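Local coordinates for N-carbamoylsarcosine amidase related protein (Thermoplasma acidophilum, PDB 3EEF), which probably hydrolyses N-carbamoylsarcosine or a related carbamoyl or amide compound, as a zinc-binding member of the isochorismatase-like cysteine hydrolases, at residues A[12-17]-A[63-68]; A[48-53]-A[88-93]; A[127-132]-A[159-164]. All blocks are in the same frame, centred on the assembly; numbering follows the deposited sequence.

Interaction 1 of 3, residues A[12-17]-A[63-68]. With ZN (zinc ion), chain C.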
ATOM      1  N   ASN A  12      26.080   0.789  10.411  1.00 46.31           N
ATOM      2  CA  ASN A  12      27.287   1.429  10.953  1.00 47.85           C
ATOM      3  C   ASN A  12      27.054   2.757  11.641  1.00 47.62           C
ATOM      4  O   ASN A  12      27.587   2.996  12.701  1.00 51.09           O
ATOM      5  CB  ASN A  12      28.332   1.599   9.839  1.00 46.30           C
ATOM      6  CG  ASN A  12      29.031   0.289   9.502  1.00 45.39           C
ATOM      7  OD1 ASN A  12      29.259  -0.550  10.378  1.00 48.36           O
ATOM      8  ND2 ASN A  12      29.387   0.114   8.241  1.00 39.46           N
ATOM      9  N   GLU A  13      26.247   3.622  11.055  1.00 49.13           N
ATOM     10  CA  GLU A  13      26.099   4.943  11.628  1.00 51.47           C
ATOM     11  C   GLU A  13      25.433   4.910  12.986  1.00 49.58           C
ATOM     12  O   GLU A  13      25.693   5.786  13.790  1.00 46.42           O
ATOM     13  CB  GLU A  13      25.329   5.868  10.691  1.00 53.81           C
ATOM     14  CG  GLU A  13      25.103   7.285  11.242  1.00 57.81           C
ATOM     15  CD  GLU A  13      24.670   8.243  10.167  1.00 58.87           C
ATOM     16  OE1 GLU A  13      24.555   7.811   9.004  1.00 49.75           O
ATOM     17  OE2 GLU A  13      24.449   9.429  10.482  1.00 72.86           O
ATOM     18  N   PHE A  14      24.575   3.919  13.244  1.00 49.42           N
ATOM     19  CA  PHE A  14      23.895   3.841  14.544  1.00 49.28           C
ATOM     20  C   PHE A  14      24.637   2.988  15.583  1.00 49.62           C
ATOM     21  O   PHE A  14      24.300   3.051  16.769  1.00 48.35           O
ATOM     22  CB  PHE A  14      22.458   3.332  14.393  1.00 51.89           C
ATOM     23  CG  PHE A  14      21.527   4.289  13.672  1.00 52.18           C
ATOM     24  CD1 PHE A  14      21.281   5.548  14.173  1.00 62.93           C
ATOM     25  CD2 PHE A  14      20.859   3.891  12.525  1.00 57.74           C
ATOM     26  CE1 PHE A  14      20.412   6.422  13.511  1.00 68.31           C
ATOM     27  CE2 PHE A  14      19.980   4.745  11.862  1.00 65.72           C
ATOM     28  CZ  PHE A  14      19.756   6.010  12.356  1.00 68.33           C
ATOM     29  N   ILE A  15      25.633   2.211  15.138  1.00 49.50           N
ATOM     30  CA  ILE A  15      26.377   1.275  15.998  1.00 47.93           C
ATOM     31  C   ILE A  15      27.824   1.729  16.163  1.00 48.71           C
ATOM     32  O   ILE A  15      28.333   1.790  17.283  1.00 48.69           O
ATOM     33  CB  ILE A  15      26.398  -0.167  15.411  1.00 47.78           C
ATOM     34  CG1 ILE A  15      24.986  -0.764  15.321  1.00 49.72           C
ATOM     35  CG2 ILE A  15      27.249  -1.110  16.279  1.00 40.50           C
ATOM     36  CD1 ILE A  15      24.282  -0.897  16.662  1.00 51.21           C
ATOM     37  N   HIS A  16      28.476   2.030  15.042  1.00 48.03           N
ATOM     38  CA  HIS A  16      29.901   2.374  15.017  1.00 50.18           C
ATOM     39  C   HIS A  16      30.184   3.842  14.772  1.00 50.94           C
ATOM     40  O   HIS A  16      31.224   4.313  15.190  1.00 52.96           O
ATOM     41  CB  HIS A  16      30.669   1.547  13.966  1.00 49.03           C
ATOM     42  CG  HIS A  16      30.744   0.092  14.292  1.00 51.98           C
ATOM     43  ND1 HIS A  16      31.224  -0.368  15.502  1.00 58.48           N
ATOM     44  CD2 HIS A  16      30.381  -1.008  13.588  1.00 51.60           C
ATOM     45  CE1 HIS A  16      31.163  -1.689  15.523  1.00 51.17           C
ATOM     46  NE2 HIS A  16      30.660  -2.104  14.374  1.00 46.85           N
ATOM     47  N   GLY A  17      29.282   4.567  14.114  1.00 49.93           N
ATOM     48  CA  GLY A  17      29.615   5.913  13.621  1.00 48.49           C
ATOM     49  C   GLY A  17      28.917   7.080  14.287  1.00 46.86           C
ATOM     50  O   GLY A  17      28.797   7.135  15.491  1.00 47.05           O
ATOM     51  N   GLY A  63      17.810  15.375   9.710  1.00 53.65           N
ATOM     52  CA  GLY A  63      18.995  15.647   8.884  1.00 53.70           C
ATOM     53  C   GLY A  63      19.475  14.355   8.211  1.00 54.02           C
ATOM     54  O   GLY A  63      18.864  13.312   8.412  1.00 53.71           O
ATOM     55  N   ARG A  64      20.556  14.430   7.425  1.00 51.73           N
ATOM     56  CA  ARG A  64      21.069  13.264   6.734  1.00 51.75           C
ATOM     57  C   ARG A  64      21.551  12.195   7.713  1.00 51.25           C
ATOM     58  O   ARG A  64      22.202  12.481   8.710  1.00 51.61           O
ATOM     59  CB  ARG A  64      22.186  13.638   5.762  1.00 52.65           C
ATOM     60  CG  ARG A  64      21.644  14.270   4.502  1.00 55.41           C
ATOM     61  CD  ARG A  64      22.636  15.195   3.858  1.00 56.65           C
ATOM     62  NE  ARG A  64      23.386  14.555   2.786  1.00 59.99           N
ATOM     63  CZ  ARG A  64      23.251  14.803   1.480  1.00 49.70           C
ATOM     64  NH1 ARG A  64      22.377  15.694   1.012  1.00 47.88           N
ATOM     65  NH2 ARG A  64      24.027  14.150   0.629  1.00 54.65           N
ATOM     66  N   HIS A  65      21.188  10.956   7.424  1.00 50.28           N
ATOM     67  CA  HIS A  65      21.646   9.802   8.211  1.00 49.85           C
ATOM     68  C   HIS A  65      21.387   8.550   7.374  1.00 48.53           C
ATOM     69  O   HIS A  65      20.414   8.511   6.599  1.00 44.59           O
ATOM     70  CB  HIS A  65      20.927   9.749   9.584  1.00 51.12           C
ATOM     71  CG  HIS A  65      19.455   9.452   9.494  1.00 55.48           C
ATOM     72  ND1 HIS A  65      18.507  10.413   9.205  1.00 52.73           N
ATOM     73  CD2 HIS A  65      18.777   8.281   9.605  1.00 56.70           C
ATOM     74  CE1 HIS A  65      17.309   9.852   9.171  1.00 51.75           C
ATOM     75  NE2 HIS A  65      17.444   8.553   9.388  1.00 55.55           N
ATOM     76  N   SER A  66      22.262   7.551   7.509  1.00 48.29           N
ATOM     77  CA  SER A  66      22.107   6.278   6.832  1.00 48.34           C
ATOM     78  C   SER A  66      21.676   6.513   5.376  1.00 49.34           C
ATOM     79  O   SER A  66      20.596   6.043   4.909  1.00 46.77           O
ATOM     80  CB  SER A  66      21.088   5.395   7.589  1.00 50.59           C
ATOM     81  OG  SER A  66      21.168   4.026   7.179  1.00 45.49           O
HETATM   82  N   MSE A  67      22.526   7.260   4.677  1.00 47.52           N
HETATM   83  CA  MSE A  67      22.278   7.652   3.305  1.00 50.02           C
HETATM   84  C   MSE A  67      22.584   6.509   2.345  1.00 50.85           C
HETATM   85  O   MSE A  67      23.459   5.679   2.621  1.00 50.94           O
HETATM   86  CB  MSE A  67      23.119   8.885   2.957  1.00 50.13           C
HETATM   87  CG  MSE A  67      22.825  10.073   3.848  1.00 51.31           C
HETATM   88 SE   MSE A  67      20.922  10.595   3.789  1.00 59.32          SE
HETATM   89  CE  MSE A  67      20.918  11.472   2.025  1.00 56.08           C
ATOM     90  N   LYS A  68      21.850   6.446   1.229  1.00 52.25           N
ATOM     91  CA  LYS A  68      22.148   5.454   0.198  1.00 54.41           C
ATOM     92  C   LYS A  68      23.558   5.702  -0.331  1.00 57.40           C
ATOM     93  O   LYS A  68      23.927   6.836  -0.598  1.00 55.66           O
ATOM     94  CB  LYS A  68      21.144   5.510  -0.959  1.00 55.62           C
ATOM     95  CG  LYS A  68      21.479   4.560  -2.127  1.00 52.36           C
ATOM     96  CD  LYS A  68      20.276   4.289  -3.030  1.00 57.26           C
ATOM     97  CE  LYS A  68      20.641   3.357  -4.213  1.00 60.58           C
ATOM     98  NZ  LYS A  68      20.635   1.901  -3.847  1.00 63.02           N
TER
HETATM   99 ZN    ZN C 183      15.952   7.035   8.850  0.50 44.33          ZN

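Interaction 2 of 3, residues A[48-53]-A[88-93]. With ZN (zinc ion), chain C.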
ATOM      1  N   VAL A  48      16.427  -5.021   7.143  1.00 40.32           N
ATOM      2  CA  VAL A  48      15.775  -3.843   6.616  1.00 39.60           C
ATOM      3  C   VAL A  48      16.570  -2.608   7.108  1.00 39.05           C
ATOM      4  O   VAL A  48      16.559  -2.312   8.282  1.00 41.13           O
ATOM      5  CB  VAL A  48      14.261  -3.792   7.003  1.00 39.39           C
ATOM      6  CG1 VAL A  48      13.488  -4.861   6.307  1.00 36.17           C
ATOM      7  CG2 VAL A  48      14.068  -4.007   8.475  1.00 43.30           C
ATOM      8  N   ASN A  49      17.234  -1.904   6.185  1.00 37.68           N
ATOM      9  CA  ASN A  49      18.178  -0.817   6.486  1.00 38.35           C
ATOM     10  C   ASN A  49      17.833   0.485   5.818  1.00 39.81           C
ATOM     11  O   ASN A  49      17.617   0.540   4.599  1.00 39.35           O
ATOM     12  CB  ASN A  49      19.556  -1.212   5.992  1.00 37.49           C
ATOM     13  CG  ASN A  49      19.937  -2.575   6.451  1.00 38.63           C
ATOM     14  OD1 ASN A  49      19.865  -2.863   7.644  1.00 41.37           O
ATOM     15  ND2 ASN A  49      20.308  -3.444   5.522  1.00 42.69           N
ATOM     16  N   ASP A  50      17.778   1.547   6.604  1.00 41.98           N
ATOM     17  CA  ASP A  50      17.715   2.885   6.035  1.00 43.59           C
ATOM     18  C   ASP A  50      18.722   3.040   4.900  1.00 41.64           C
ATOM     19  O   ASP A  50      19.874   2.618   5.017  1.00 43.93           O
ATOM     20  CB  ASP A  50      17.944   3.947   7.107  1.00 45.47           C
ATOM     21  CG  ASP A  50      16.654   4.324   7.852  1.00 49.59           C
ATOM     22  OD1 ASP A  50      15.560   3.828   7.476  1.00 52.76           O
ATOM     23  OD2 ASP A  50      16.728   5.165   8.775  1.00 59.66           O
ATOM     24  N   SER A  51      18.263   3.577   3.777  1.00 40.87           N
ATOM     25  CA  SER A  51      19.130   3.831   2.621  1.00 41.86           C
ATOM     26  C   SER A  51      18.587   5.099   1.961  1.00 40.46           C
ATOM     27  O   SER A  51      18.038   5.060   0.865  1.00 40.66           O
ATOM     28  CB  SER A  51      19.105   2.611   1.673  1.00 43.44           C
ATOM     29  OG  SER A  51      19.851   2.796   0.479  1.00 45.06           O
ATOM     30  N   HIS A  52      18.735   6.216   2.677  1.00 40.56           N
ATOM     31  CA  HIS A  52      17.972   7.440   2.429  1.00 41.03           C
ATOM     32  C   HIS A  52      18.495   8.281   1.283  1.00 41.25           C
ATOM     33  O   HIS A  52      19.688   8.276   1.006  1.00 42.07           O
ATOM     34  CB  HIS A  52      17.947   8.328   3.673  1.00 40.34           C
ATOM     35  CG  HIS A  52      17.049   7.827   4.767  1.00 43.75           C
ATOM     36  ND1 HIS A  52      15.675   7.758   4.638  1.00 44.71           N
ATOM     37  CD2 HIS A  52      17.328   7.430   6.038  1.00 37.60           C
ATOM     38  CE1 HIS A  52      15.151   7.309   5.770  1.00 44.89           C
ATOM     39  NE2 HIS A  52      16.130   7.120   6.645  1.00 47.86           N
ATOM     40  N   TYR A  53      17.553   8.937   0.605  1.00 41.90           N
ATOM     41  CA  TYR A  53      17.810  10.009  -0.317  1.00 42.80           C
ATOM     42  C   TYR A  53      17.679  11.336   0.455  1.00 44.94           C
ATOM     43  O   TYR A  53      16.941  11.434   1.449  1.00 43.00           O
ATOM     44  CB  TYR A  53      16.773  10.078  -1.457  1.00 43.17           C
ATOM     45  CG  TYR A  53      16.557   8.846  -2.303  1.00 48.26           C
ATOM     46  CD1 TYR A  53      17.629   8.107  -2.809  1.00 50.70           C
ATOM     47  CD2 TYR A  53      15.260   8.446  -2.643  1.00 48.61           C
ATOM     48  CE1 TYR A  53      17.400   6.964  -3.613  1.00 51.31           C
ATOM     49  CE2 TYR A  53      15.031   7.337  -3.436  1.00 50.33           C
ATOM     50  CZ  TYR A  53      16.088   6.599  -3.922  1.00 46.76           C
ATOM     51  OH  TYR A  53      15.798   5.501  -4.694  1.00 55.39           O
ATOM     52  N   LEU A  88      17.176  -5.512   2.477  1.00 41.18           N
ATOM     53  CA  LEU A  88      16.221  -4.572   1.926  1.00 40.62           C
ATOM     54  C   LEU A  88      16.665  -3.145   2.287  1.00 42.83           C
ATOM     55  O   LEU A  88      17.185  -2.882   3.415  1.00 40.89           O
ATOM     56  CB  LEU A  88      14.807  -4.827   2.477  1.00 40.46           C
ATOM     57  CG  LEU A  88      13.871  -5.863   1.842  1.00 44.36           C
ATOM     58  CD1 LEU A  88      14.624  -7.133   1.455  1.00 42.68           C
ATOM     59  CD2 LEU A  88      12.668  -6.197   2.750  1.00 35.67           C
ATOM     60  N   GLU A  89      16.492  -2.245   1.314  1.00 40.24           N
ATOM     61  CA  GLU A  89      16.693  -0.827   1.541  1.00 42.09           C
ATOM     62  C   GLU A  89      15.337  -0.255   1.859  1.00 40.04           C
ATOM     63  O   GLU A  89      14.362  -0.577   1.185  1.00 42.38           O
ATOM     64  CB  GLU A  89      17.261  -0.139   0.297  1.00 42.39           C
ATOM     65  CG  GLU A  89      18.710  -0.488  -0.028  1.00 49.86           C
ATOM     66  CD  GLU A  89      19.106   0.006  -1.403  1.00 54.47           C
ATOM     67  OE1 GLU A  89      18.987   1.213  -1.648  1.00 59.44           O
ATOM     68  OE2 GLU A  89      19.508  -0.812  -2.257  1.00 69.75           O
ATOM     69  N   LYS A  90      15.269   0.591   2.880  1.00 36.72           N
ATOM     70  CA  LYS A  90      14.039   1.282   3.230  1.00 35.62           C
ATOM     71  C   LYS A  90      14.271   2.800   3.314  1.00 37.24           C
ATOM     72  O   LYS A  90      15.389   3.248   3.572  1.00 35.46           O
ATOM     73  CB  LYS A  90      13.472   0.726   4.544  1.00 35.21           C
ATOM     74  CG  LYS A  90      14.251   1.074   5.822  1.00 38.40           C
ATOM     75  CD  LYS A  90      13.498   0.554   7.054  1.00 38.80           C
ATOM     76  CE  LYS A  90      14.162   0.948   8.338  1.00 35.50           C
ATOM     77  NZ  LYS A  90      13.760   2.325   8.824  1.00 39.17           N
ATOM     78  N   HIS A  91      13.202   3.570   3.110  1.00 36.89           N
ATOM     79  CA  HIS A  91      13.261   5.032   3.099  1.00 36.80           C
ATOM     80  C   HIS A  91      12.405   5.733   4.182  1.00 37.24           C
ATOM     81  O   HIS A  91      12.356   6.964   4.212  1.00 35.31           O
ATOM     82  CB  HIS A  91      12.845   5.528   1.712  1.00 36.59           C
ATOM     83  CG  HIS A  91      13.885   5.254   0.669  1.00 40.01           C
ATOM     84  ND1 HIS A  91      14.883   6.158   0.365  1.00 39.31           N
ATOM     85  CD2 HIS A  91      14.117   4.152  -0.092  1.00 35.06           C
ATOM     86  CE1 HIS A  91      15.673   5.633  -0.555  1.00 43.24           C
ATOM     87  NE2 HIS A  91      15.230   4.417  -0.851  1.00 37.59           N
ATOM     88  N   ALA A  92      11.762   4.938   5.045  1.00 34.60           N
ATOM     89  CA  ALA A  92      10.917   5.423   6.145  1.00 34.24           C
ATOM     90  C   ALA A  92      11.080   4.508   7.346  1.00 34.86           C
ATOM     91  O   ALA A  92      11.805   3.473   7.293  1.00 36.04           O
ATOM     92  CB  ALA A  92       9.432   5.482   5.704  1.00 33.92           C
ATOM     93  N   TYR A  93      10.457   4.882   8.453  1.00 33.76           N
ATOM     94  CA  TYR A  93      10.719   4.172   9.725  1.00 31.43           C
ATOM     95  C   TYR A  93      10.376   2.689   9.621  1.00 34.36           C
ATOM     96  O   TYR A  93      11.203   1.835   9.977  1.00 34.63           O
ATOM     97  CB  TYR A  93       9.942   4.796  10.876  1.00 30.43           C
ATOM     98  CG  TYR A  93      10.277   6.252  11.179  1.00 27.39           C
ATOM     99  CD1 TYR A  93      11.599   6.720  11.165  1.00 39.47           C
ATOM    100  CD2 TYR A  93       9.283   7.139  11.561  1.00 35.86           C
ATOM    101  CE1 TYR A  93      11.886   8.028  11.473  1.00 33.82           C
ATOM    102  CE2 TYR A  93       9.568   8.460  11.867  1.00 38.48           C
ATOM    103  CZ  TYR A  93      10.862   8.897  11.833  1.00 40.40           C
ATOM    104  OH  TYR A  93      11.108  10.226  12.115  1.00 42.78           O
TER
HETATM  105 ZN    ZN C 183      15.952   7.035   8.850  0.50 44.33          ZN
HETATM  106  O   HOH W   1      16.475   2.680  -2.840  1.00 41.61           O

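Interaction 3 of 3, residues A[127-132]-A[159-164]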
ATOM      1  N   THR A 127       7.835  -0.683  12.367  1.00 36.91           N
ATOM      2  CA  THR A 127       7.766  -1.980  11.725  1.00 34.51           C
ATOM      3  C   THR A 127       6.731  -2.891  12.407  1.00 36.79           C
ATOM      4  O   THR A 127       5.978  -3.587  11.728  1.00 37.25           O
ATOM      5  CB  THR A 127       9.139  -2.613  11.756  1.00 34.12           C
ATOM      6  OG1 THR A 127      10.033  -1.690  11.127  1.00 33.04           O
ATOM      7  CG2 THR A 127       9.158  -3.971  11.005  1.00 32.42           C
ATOM      8  N   ALA A 128       6.696  -2.885  13.738  1.00 38.06           N
ATOM      9  CA  ALA A 128       5.752  -3.709  14.531  1.00 37.06           C
ATOM     10  C   ALA A 128       4.315  -3.362  14.169  1.00 39.65           C
ATOM     11  O   ALA A 128       3.492  -4.237  13.898  1.00 42.76           O
ATOM     12  CB  ALA A 128       5.974  -3.475  16.030  1.00 32.67           C
ATOM     13  N   ALA A 129       4.034  -2.066  14.151  1.00 39.27           N
ATOM     14  CA  ALA A 129       2.721  -1.531  13.807  1.00 37.04           C
ATOM     15  C   ALA A 129       2.236  -2.086  12.485  1.00 34.31           C
ATOM     16  O   ALA A 129       1.108  -2.602  12.369  1.00 31.54           O
ATOM     17  CB  ALA A 129       2.785   0.022  13.753  1.00 33.33           C
ATOM     18  N   ASP A 130       3.090  -1.994  11.486  1.00 32.48           N
ATOM     19  CA  ASP A 130       2.715  -2.468  10.146  1.00 32.46           C
ATOM     20  C   ASP A 130       2.496  -3.968  10.077  1.00 34.14           C
ATOM     21  O   ASP A 130       1.696  -4.423   9.272  1.00 34.02           O
ATOM     22  CB  ASP A 130       3.755  -2.074   9.123  1.00 31.21           C
ATOM     23  CG  ASP A 130       3.513  -0.684   8.544  1.00 42.09           C
ATOM     24  OD1 ASP A 130       2.347  -0.225   8.563  1.00 29.21           O
ATOM     25  OD2 ASP A 130       4.496  -0.066   8.062  1.00 34.19           O
ATOM     26  N   ALA A 131       3.265  -4.723  10.870  1.00 36.38           N
ATOM     27  CA  ALA A 131       3.147  -6.178  10.999  1.00 34.49           C
ATOM     28  C   ALA A 131       1.761  -6.531  11.488  1.00 35.70           C
ATOM     29  O   ALA A 131       1.095  -7.398  10.932  1.00 34.14           O
ATOM     30  CB  ALA A 131       4.197  -6.685  12.007  1.00 34.65           C
ATOM     31  N   LEU A 132       1.321  -5.815  12.529  1.00 37.04           N
ATOM     32  CA  LEU A 132      -0.015  -5.958  13.083  1.00 35.21           C
ATOM     33  C   LEU A 132      -1.120  -5.728  12.081  1.00 35.41           C
ATOM     34  O   LEU A 132      -1.997  -6.540  11.940  1.00 39.41           O
ATOM     35  CB  LEU A 132      -0.216  -5.005  14.245  1.00 35.77           C
ATOM     36  CG  LEU A 132      -1.523  -5.281  15.008  1.00 42.13           C
ATOM     37  CD1 LEU A 132      -1.502  -6.711  15.589  1.00 39.28           C
ATOM     38  CD2 LEU A 132      -1.695  -4.274  16.091  1.00 25.66           C
ATOM     39  N   ARG A 159       1.150  -3.917  25.251  1.00 43.58           N
ATOM     40  CA  ARG A 159      -0.210  -3.393  25.381  1.00 43.82           C
ATOM     41  C   ARG A 159      -0.824  -2.975  24.025  1.00 44.67           C
ATOM     42  O   ARG A 159      -2.032  -3.110  23.817  1.00 44.46           O
ATOM     43  CB  ARG A 159      -0.237  -2.233  26.364  1.00 43.34           C
ATOM     44  N   VAL A 160       0.002  -2.468  23.108  1.00 43.74           N
ATOM     45  CA  VAL A 160      -0.510  -1.891  21.871  1.00 42.20           C
ATOM     46  C   VAL A 160      -0.389  -2.796  20.622  1.00 41.59           C
ATOM     47  O   VAL A 160      -1.241  -2.758  19.727  1.00 44.35           O
ATOM     48  CB  VAL A 160       0.140  -0.544  21.581  1.00 44.79           C
ATOM     49  CG1 VAL A 160      -0.460   0.041  20.246  1.00 40.06           C
ATOM     50  CG2 VAL A 160      -0.055   0.382  22.792  1.00 36.64           C
ATOM     51  N   TYR A 161       0.651  -3.604  20.554  1.00 38.91           N
ATOM     52  CA  TYR A 161       0.811  -4.532  19.446  1.00 37.31           C
ATOM     53  C   TYR A 161       0.636  -5.996  19.843  1.00 38.40           C
ATOM     54  O   TYR A 161       0.946  -6.874  19.038  1.00 39.74           O
ATOM     55  CB  TYR A 161       2.199  -4.337  18.807  1.00 35.20           C
ATOM     56  CG  TYR A 161       2.442  -2.919  18.402  1.00 40.56           C
ATOM     57  CD1 TYR A 161       1.518  -2.229  17.606  1.00 42.12           C
ATOM     58  CD2 TYR A 161       3.560  -2.244  18.825  1.00 40.41           C
ATOM     59  CE1 TYR A 161       1.717  -0.922  17.257  1.00 42.59           C
ATOM     60  CE2 TYR A 161       3.778  -0.904  18.461  1.00 40.43           C
ATOM     61  CZ  TYR A 161       2.861  -0.266  17.687  1.00 38.86           C
ATOM     62  OH  TYR A 161       3.061   1.037  17.345  1.00 39.81           O
ATOM     63  N   GLY A 162       0.179  -6.259  21.075  1.00 42.44           N
ATOM     64  CA  GLY A 162       0.062  -7.616  21.598  1.00 41.06           C
ATOM     65  C   GLY A 162       1.328  -8.435  21.481  1.00 41.44           C
ATOM     66  O   GLY A 162       1.266  -9.661  21.443  1.00 41.17           O
ATOM     67  N   ALA A 163       2.488  -7.774  21.425  1.00 42.47           N
ATOM     68  CA  ALA A 163       3.773  -8.477  21.237  1.00 42.34           C
ATOM     69  C   ALA A 163       4.099  -9.322  22.441  1.00 44.89           C
ATOM     70  O   ALA A 163       3.754  -8.956  23.580  1.00 45.92           O
ATOM     71  CB  ALA A 163       4.924  -7.509  20.995  1.00 38.60           C
ATOM     72  N   THR A 164       4.750 -10.460  22.204  1.00 45.85           N
ATOM     73  CA  THR A 164       5.335 -11.204  23.294  1.00 47.67           C
ATOM     74  C   THR A 164       6.829 -10.907  23.279  1.00 48.57           C
ATOM     75  O   THR A 164       7.466 -10.934  22.223  1.00 49.44           O
ATOM     76  CB  THR A 164       5.107 -12.701  23.158  1.00 48.72           C
ATOM     77  OG1 THR A 164       5.821 -13.163  22.015  1.00 60.57           O
ATOM     78  CG2 THR A 164       3.643 -13.030  22.985  1.00 41.80           C
TER

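Interaction 1 of 3, residues A[12-17]-A[63-68]
The backbone N of S66 donates to OE1 of E13 at 2.7 Å, an almost straight bond with an N-H...O angle of 173°. It ties the short helix 12-15, which follows the first strand of the isochorismatase-type parallel sheet, to the loop after helix 59-62 that delivers H65 to the zinc ion. The amide comes at OE1 from above the carboxylate, 46° out of its plane. E13 reaches this far because its CG stands anti to the backbone N (chi1 179°) and the chain stays extended beyond it, so the carboxylate is carried off the helix and up against the backbone of H65 and S66. Its second oxygen, OE2, lies 3.6 Å from H65 CB and makes a salt bridge with R18. One oxygen of this buried acid therefore takes a backbone amide and the other a positive charge, a setting likely to favour the ionised form. An alanine in place of E13 would probably leave the S66 amide without this acceptor and R18 without this counter-charge, and the loop carrying H65 less firmly placed.

F14, the next residue along the helix, adds an apolar touch: its CZ comes within 3.7 Å of H65 CD2, the two side chains meeting at a slant. S66 turns its hydroxyl elsewhere, OG bonding to the backbone O of D50, whose side chain is itself a zinc ligand. The H65 ring is held at both nitrogens. ND1 donates to G63 O at 3.0 Å, with that oxygen close to the ring plane, which fixes the rotation of the imidazole; D50, H52 and E58 complete the metal site, and NE2 of H65 meets the zinc at 2.2 Å.

Interaction 2 of 3, residues A[48-53]-A[88-93]
K90 starts beside the neighbouring strand, its CB 4.1 Å from N49 O. With CG set between the backbone N and the carbonyl carbon (chi1 71°), the chain turns in along D50, and CG comes 3.5 Å from D50 OD1. CD runs on past the same oxygen toward V48 CB. CE closes to 3.3 Å from D50 OD1, and there the otherwise straight chain bends at chi4 (85°). NZ then forms a salt bridge with D50 OD1 at 2.7 Å, reaching the oxygen from above the carboxylate plane, and donates as well to the carbonyls of A92 and Y93, so three oxygens hold NZ in place. D50 OD2 binds the zinc at 2.0 Å, and NE2 of H52 is a second ligand of the same ion.

These residues sit at the C-terminal ends of parallel strands 45-50 and 86-90, joined through helix 59-62 as a beta-alpha-beta unit, and it is at such strand ends that this fold places its active site. N49 bridges the sheet backbone, its N bonded to L88 O and its O to K90 N, while S51 N continues to K90 O at 2.9 Å. On the face opposite K90, S51 OG donates to E89 OE1 at 2.8 Å, a carboxylate that K68 also pairs with.

Past the strands, H91 O lies at the edge of the H52 ring, near its plane, and both histidines bond through ND1 to D56. The H91 ring leans obliquely over Y53, with H91 CE1 above the centre of the phenol ring and 3.4 Å from Y53 CE2.

Interaction 3 of 3, residues A[127-132]-A[159-164]
Y161 is the bump of this contact, and the hollow that takes it lies on helix 123-133, between A128, A129 and L132. The two alanines matter through their smallness: where the helix presents A128 and A129 its surface stays low, and the phenol ring comes down close to the backbone itself. Y161 CE1 is 3.6 Å from A129 CA, and A129 N sits over that face of the ring, toward its rim. The opposite face is backed by CG1 of V160, the tyrosine's own neighbour in the chain, so the ring is sandwiched between helix backbone and valine.

Each alanine methyl fits a different part of the ring. A128 CB approaches at a slant 3.9 Å from Y161 CD2, while A129 CB lies further out along the side chain, 3.7 Å from Y161 OH. L132, one helical turn after A128, is the raised rim of the hollow. A chi1 of -171° swings its branch away from the backbone N, outward until CD2 meets the ring edge near its plane, 4.1 Å from Y161 CD1. The same methyl also rests 4.0 Å from V160 O.

The rim of the hollow is partly another molecule's: Y161 OH hydrogen-bonds to H126 of the third subunit, and V160 O accepts from Y93 of that subunit, so these two polar atoms find partners across the subunit interface. G162, with positive phi, then turns the chain toward strand 164-166. I138 of strand 137-141 also touches Y161, completing the packing of the C-terminal part of helix 153-161 against helix 123-133 on one side of a parallel sheet, as in three-layer alpha/beta/alpha folds.

All three contacts are largely buried, yet they do different work. Interactions 1 and 2 share the zinc, each supplying part of its ligand set, and they touch directly, K68 N lying 2.8 Å from H52 O in a probable hydrogen bond. The chemistry is polar in both, helix to loop in interaction 1 and at the ends of two strands in interaction 2, which alone joins strand to strand inside the sheet. Interaction 3, centred about 26 Å from the centre of interaction 1, is purely apolar packing of one helix against the end of another. Interactions 2 and 3 both meet the third subunit, and interaction 2 the second as well, whereas no other chain touches interaction 1.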